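Local coordinates for oxidoreductase (Thermotoga maritima, PDB 1ZH8), which probably catalyses NADP-dependent interconversion of an alcohol and a carbonyl group, perhaps on a sugar-like substrate, as a member of the GFO/IDH/MocA oxidoreductase family, at residues Met207-Ala221 with Phe233-Val245. Numbering follows the deposited sequence.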
loop_
_atom_site.group_PDB
_atom_site.type_symbol
_atom_site.label_atom_id
_atom_site.label_comp_id
_atom_site.label_asym_id
_atom_site.label_seq_id
_atom_site.Cartn_x
_atom_site.Cartn_y
_atom_site.Cartn_z
HETATM N N MSE A 207 5.030 -1.363 -14.326
HETATM C CA MSE A 207 5.480 -0.294 -13.427
HETATM C C MSE A 207 6.812 0.297 -13.917
HETATM O O MSE A 207 7.022 1.524 -13.857
HETATM C CB MSE A 207 5.591 -0.824 -12.005
HETATM C CG MSE A 207 4.245 -1.283 -11.476
HETATM SE SE MSE A 207 4.274 -1.866 -9.622
HETATM C CE MSE A 207 4.629 -3.799 -9.862
ATOM N N ARG A 208 7.700 -0.566 -14.418
ATOM C CA ARG A 208 8.980 -0.087 -14.929
ATOM C C ARG A 208 8.790 0.724 -16.214
ATOM O O ARG A 208 9.508 1.700 -16.456
ATOM C CB ARG A 208 9.992 -1.228 -15.137
ATOM C CG ARG A 208 10.372 -1.999 -13.854
ATOM C CD ARG A 208 11.345 -3.166 -14.151
ATOM N NE ARG A 208 12.449 -2.751 -15.014
ATOM C CZ ARG A 208 12.578 -3.101 -16.294
ATOM N NH1 ARG A 208 11.690 -3.899 -16.856
ATOM N NH2 ARG A 208 13.602 -2.656 -17.018
ATOM N N LEU A 209 7.821 0.334 -17.036
ATOM C CA LEU A 209 7.590 1.061 -18.271
ATOM C C LEU A 209 7.120 2.490 -17.973
ATOM O O LEU A 209 7.575 3.465 -18.599
ATOM C CB LEU A 209 6.565 0.330 -19.116
ATOM C CG LEU A 209 6.100 0.983 -20.422
ATOM C CD1 LEU A 209 7.238 0.991 -21.440
ATOM C CD2 LEU A 209 4.885 0.236 -20.965
ATOM N N ILE A 210 6.226 2.609 -17.000
ATOM C CA ILE A 210 5.591 3.880 -16.717
ATOM C C ILE A 210 6.486 4.764 -15.864
ATOM O O ILE A 210 6.565 5.961 -16.109
ATOM C CB ILE A 210 4.220 3.695 -16.040
ATOM C CG1 ILE A 210 3.260 2.951 -16.978
ATOM C CG2 ILE A 210 3.610 5.057 -15.678
ATOM C CD1 ILE A 210 2.118 2.287 -16.276
ATOM N N LEU A 211 7.191 4.169 -14.898
ATOM C CA LEU A 211 7.939 4.979 -13.934
ATOM C C LEU A 211 9.448 4.765 -13.845
ATOM O O LEU A 211 10.117 5.505 -13.109
ATOM C CB LEU A 211 7.295 4.885 -12.535
ATOM C CG LEU A 211 5.904 5.513 -12.432
ATOM C CD1 LEU A 211 5.186 5.047 -11.188
ATOM C CD2 LEU A 211 5.973 7.031 -12.512
ATOM N N GLY A 212 9.977 3.783 -14.582
ATOM C CA GLY A 212 11.420 3.495 -14.605
ATOM C C GLY A 212 11.815 2.454 -13.557
ATOM O O GLY A 212 10.946 1.772 -12.988
ATOM N N GLU A 213 13.113 2.355 -13.287
ATOM C CA GLU A 213 13.680 1.312 -12.434
ATOM C C GLU A 213 13.379 1.483 -10.959
ATOM O O GLU A 213 13.311 2.609 -10.440
ATOM C CB GLU A 213 15.206 1.260 -12.594
ATOM C CG GLU A 213 15.709 1.219 -14.046
ATOM C CD GLU A 213 15.353 -0.055 -14.810
ATOM O OE1 GLU A 213 14.693 -0.967 -14.267
ATOM O OE2 GLU A 213 15.740 -0.144 -15.984
ATOM N N ILE A 214 13.247 0.351 -10.281
ATOM C CA ILE A 214 12.980 0.338 -8.854
ATOM C C ILE A 214 14.278 0.171 -8.061
ATOM O O ILE A 214 15.096 -0.680 -8.379
ATOM C CB ILE A 214 11.951 -0.759 -8.515
ATOM C CG1 ILE A 214 10.622 -0.400 -9.180
ATOM C CG2 ILE A 214 11.736 -0.829 -7.024
ATOM C CD1 ILE A 214 9.802 -1.549 -9.664
ATOM N N GLU A 215 14.457 0.992 -7.026
ATOM C CA GLU A 215 15.667 0.954 -6.190
ATOM C C GLU A 215 15.604 -0.071 -5.065
ATOM O O GLU A 215 16.514 -0.873 -4.895
ATOM C CB GLU A 215 15.969 2.326 -5.607
ATOM C CG GLU A 215 17.280 2.361 -4.813
ATOM C CD GLU A 215 17.542 3.687 -4.121
ATOM O OE1 GLU A 215 17.776 4.675 -4.835
ATOM O OE2 GLU A 215 17.541 3.738 -2.870
ATOM N N TRP A 216 14.543 -0.022 -4.270
ATOM C CA TRP A 216 14.415 -0.935 -3.150
ATOM C C TRP A 216 12.959 -1.282 -2.946
ATOM O O TRP A 216 12.073 -0.485 -3.283
ATOM C CB TRP A 216 15.027 -0.344 -1.863
ATOM C CG TRP A 216 14.338 0.893 -1.364
ATOM C CD1 TRP A 216 14.737 2.185 -1.561
ATOM C CD2 TRP A 216 13.132 0.964 -0.570
ATOM N NE1 TRP A 216 13.860 3.056 -0.943
ATOM C CE2 TRP A 216 12.864 2.331 -0.339
ATOM C CE3 TRP A 216 12.259 0.006 -0.033
ATOM C CZ2 TRP A 216 11.749 2.763 0.395
ATOM C CZ3 TRP A 216 11.147 0.444 0.698
ATOM C CH2 TRP A 216 10.911 1.803 0.904
ATOM N N ILE A 217 12.734 -2.460 -2.374
ATOM C CA ILE A 217 11.411 -2.920 -2.012
ATOM C C ILE A 217 11.443 -3.451 -0.603
ATOM O O ILE A 217 12.505 -3.809 -0.091
ATOM C CB ILE A 217 10.937 -4.053 -2.925
ATOM C CG1 ILE A 217 11.895 -5.239 -2.833
ATOM C CG2 ILE A 217 10.911 -3.598 -4.348
ATOM C CD1 ILE A 217 11.630 -6.194 -1.689
ATOM N N SER A 218 10.260 -3.534 -0.001
ATOM C CA SER A 218 10.064 -4.160 1.294
ATOM C C SER A 218 8.693 -4.804 1.152
ATOM O O SER A 218 7.738 -4.131 0.798
ATOM C CB SER A 218 10.078 -3.081 2.383
ATOM O OG SER A 218 9.652 -3.571 3.647
ATOM N N ALA A 219 8.570 -6.102 1.377
ATOM C CA ALA A 219 7.322 -6.771 1.036
ATOM C C ALA A 219 7.018 -7.937 1.934
ATOM O O ALA A 219 7.919 -8.530 2.528
ATOM C CB ALA A 219 7.358 -7.237 -0.430
ATOM N N VAL A 220 5.743 -8.293 2.014
ATOM C CA VAL A 220 5.344 -9.484 2.761
ATOM C C VAL A 220 4.514 -10.417 1.852
ATOM O O VAL A 220 3.507 -10.005 1.277
ATOM C CB VAL A 220 4.630 -9.099 4.094
ATOM C CG1 VAL A 220 3.498 -8.152 3.829
ATOM C CG2 VAL A 220 4.120 -10.318 4.837
ATOM N N ALA A 221 4.982 -11.655 1.705
ATOM C CA ALA A 221 4.364 -12.658 0.837
ATOM C C ALA A 221 3.758 -13.771 1.668
ATOM O O ALA A 221 4.398 -14.268 2.593
ATOM C CB ALA A 221 5.381 -13.222 -0.091
ATOM N N PHE A 233 -0.243 -14.385 -2.244
ATOM C CA PHE A 233 -0.538 -13.052 -1.765
ATOM C C PHE A 233 0.751 -12.269 -1.569
ATOM O O PHE A 233 1.738 -12.791 -1.072
ATOM C CB PHE A 233 -1.346 -13.097 -0.473
ATOM C CG PHE A 233 -1.611 -11.738 0.116
ATOM C CD1 PHE A 233 -0.699 -11.151 0.995
ATOM C CD2 PHE A 233 -2.749 -11.035 -0.222
ATOM C CE1 PHE A 233 -0.926 -9.903 1.530
ATOM C CE2 PHE A 233 -2.983 -9.770 0.312
ATOM C CZ PHE A 233 -2.070 -9.206 1.189
ATOM N N LEU A 234 0.751 -11.009 -1.972
ATOM C CA LEU A 234 1.938 -10.185 -1.818
ATOM C C LEU A 234 1.507 -8.748 -1.548
ATOM O O LEU A 234 0.613 -8.241 -2.220
ATOM C CB LEU A 234 2.791 -10.272 -3.076
ATOM C CG LEU A 234 4.006 -9.349 -3.102
ATOM C CD1 LEU A 234 4.951 -9.837 -2.012
ATOM C CD2 LEU A 234 4.700 -9.352 -4.443
ATOM N N SER A 235 2.101 -8.110 -0.542
ATOM C CA SER A 235 1.958 -6.658 -0.353
ATOM C C SER A 235 3.336 -6.019 -0.201
ATOM O O SER A 235 4.191 -6.522 0.553
ATOM C CB SER A 235 1.087 -6.343 0.853
ATOM O OG SER A 235 0.633 -5.004 0.802
ATOM N N SER A 236 3.548 -4.907 -0.896
ATOM C CA SER A 236 4.876 -4.308 -0.992
ATOM C C SER A 236 4.870 -2.789 -1.029
ATOM O O SER A 236 3.936 -2.176 -1.538
ATOM C CB SER A 236 5.569 -4.810 -2.255
ATOM O OG SER A 236 4.896 -4.331 -3.392
ATOM N N ILE A 237 5.923 -2.190 -0.481
ATOM C CA ILE A 237 6.259 -0.797 -0.792
ATOM C C ILE A 237 7.619 -0.772 -1.431
ATOM O O ILE A 237 8.474 -1.638 -1.181
ATOM C CB ILE A 237 6.332 0.127 0.435
ATOM C CG1 ILE A 237 6.987 -0.586 1.600
ATOM C CG2 ILE A 237 4.951 0.622 0.832
ATOM C CD1 ILE A 237 7.395 0.357 2.678
ATOM N N PHE A 238 7.839 0.245 -2.230
ATOM C CA PHE A 238 9.112 0.381 -2.893
ATOM C C PHE A 238 9.282 1.839 -3.306
ATOM O O PHE A 238 8.360 2.647 -3.211
ATOM C CB PHE A 238 9.201 -0.564 -4.110
ATOM C CG PHE A 238 7.981 -0.532 -4.998
ATOM C CD1 PHE A 238 6.818 -1.254 -4.647
ATOM C CD2 PHE A 238 7.979 0.210 -6.170
ATOM C CE1 PHE A 238 5.684 -1.252 -5.445
ATOM C CE2 PHE A 238 6.836 0.220 -6.998
ATOM C CZ PHE A 238 5.689 -0.518 -6.638
ATOM N N GLU A 239 10.476 2.174 -3.754
ATOM C CA GLU A 239 10.738 3.509 -4.227
ATOM C C GLU A 239 11.417 3.355 -5.582
ATOM O O GLU A 239 12.292 2.519 -5.759
ATOM C CB GLU A 239 11.607 4.247 -3.209
ATOM C CG GLU A 239 11.894 5.690 -3.524
ATOM C CD GLU A 239 12.651 6.406 -2.396
ATOM O OE1 GLU A 239 13.173 5.738 -1.477
ATOM O OE2 GLU A 239 12.725 7.653 -2.438
ATOM N N PHE A 240 10.960 4.114 -6.563
ATOM C CA PHE A 240 11.652 4.155 -7.835
ATOM C C PHE A 240 12.928 4.997 -7.684
ATOM O O PHE A 240 13.039 5.817 -6.753
ATOM C CB PHE A 240 10.738 4.753 -8.899
ATOM C CG PHE A 240 9.561 3.890 -9.254
ATOM C CD1 PHE A 240 8.348 4.011 -8.560
ATOM C CD2 PHE A 240 9.645 2.988 -10.310
ATOM C CE1 PHE A 240 7.245 3.235 -8.906
ATOM C CE2 PHE A 240 8.553 2.178 -10.646
ATOM C CZ PHE A 240 7.356 2.301 -9.950
ATOM N N GLU A 241 13.878 4.807 -8.600
ATOM C CA GLU A 241 15.107 5.615 -8.600
ATOM C C GLU A 241 14.802 7.080 -8.725
ATOM O O GLU A 241 15.605 7.894 -8.300
ATOM C CB GLU A 241 16.052 5.220 -9.728
ATOM C CG GLU A 241 16.746 3.866 -9.513
ATOM C CD GLU A 241 17.561 3.431 -10.726
ATOM O OE1 GLU A 241 17.625 4.209 -11.712
ATOM O OE2 GLU A 241 18.144 2.321 -10.695
ATOM N N ASN A 242 13.646 7.423 -9.312
ATOM C CA ASN A 242 13.260 8.840 -9.467
ATOM C C ASN A 242 12.665 9.463 -8.202
ATOM O O ASN A 242 12.381 10.645 -8.179
ATOM C CB ASN A 242 12.355 9.071 -10.697
ATOM C CG ASN A 242 10.972 8.439 -10.557
ATOM O OD1 ASN A 242 10.499 8.138 -9.454
ATOM N ND2 ASN A 242 10.306 8.246 -11.693
ATOM N N GLY A 243 12.468 8.657 -7.162
ATOM C CA GLY A 243 11.927 9.160 -5.895
ATOM C C GLY A 243 10.455 8.877 -5.669
ATOM O O GLY A 243 9.941 9.169 -4.582
ATOM N N THR A 244 9.782 8.316 -6.685
ATOM C CA THR A 244 8.368 7.986 -6.579
ATOM C C THR A 244 8.197 6.789 -5.656
ATOM O O THR A 244 8.998 5.838 -5.709
ATOM C CB THR A 244 7.766 7.620 -7.949
ATOM O OG1 THR A 244 8.086 8.646 -8.886
ATOM C CG2 THR A 244 6.247 7.464 -7.861
ATOM N N VAL A 245 7.160 6.831 -4.819
ATOM C CA VAL A 245 6.835 5.718 -3.921
ATOM C C VAL A 245 5.751 4.839 -4.539
ATOM O O VAL A 245 4.758 5.338 -5.107
ATOM C CB VAL A 245 6.360 6.232 -2.547
ATOM C CG1 VAL A 245 5.967 5.057 -1.617
ATOM C CG2 VAL A 245 7.419 7.147 -1.906
HETATM O O HOH W 1 12.605 5.704 -11.542
#
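W216 sets CG between its backbone N and carbonyl carbon (chi1 64°), which lays the indole across the neighbouring strand toward E239. The E239 side chain is extended, with CG anti to the backbone N (chi1 -176°), and comes up to the indole N-H. W216 NE1 donates to E239 OE1 at 2.8 Å, and OE1, slightly out of the indole plane, accepts with its anti lone pair. The ring and carboxylate planes stand 89° apart. The other carboxylate oxygen, OE2, forms a salt bridge with K222 of the second subunit.

The F240 ring is packed by the end of the helix and the start of the strand. L211 CB sits over one face of its ring, 3.6 Å from the centroid, in a CH-pi contact. G212 O meets the ring edge in plane, 3.2 Å from F240 CD2. I214 CG1 packs on F240, 3.6 Å from CE2. The F238 ring lies beside it. The selenium of selenomethionine M207 lies 3.6 Å from F238 CZ, an oblique Met-aromatic contact. I217 CG2 packs against F238 CB at 3.5 Å.

Paired backbone bonds join S218 with I237 and V220 with S235. The register slips by one residue between I214 and W216, a beta bulge. There E215 N bonds to E239 O, and E241 N to E213 O at 2.9 Å. N242 OD1 accepts from T244 N in an Asx turn.

Helix 195-211 packs its last turn on an antiparallel beta hairpin, strands 214-222 and 233-240, within the large mixed sheet characteristic of the GFO/IDH/MocA C-terminal domain.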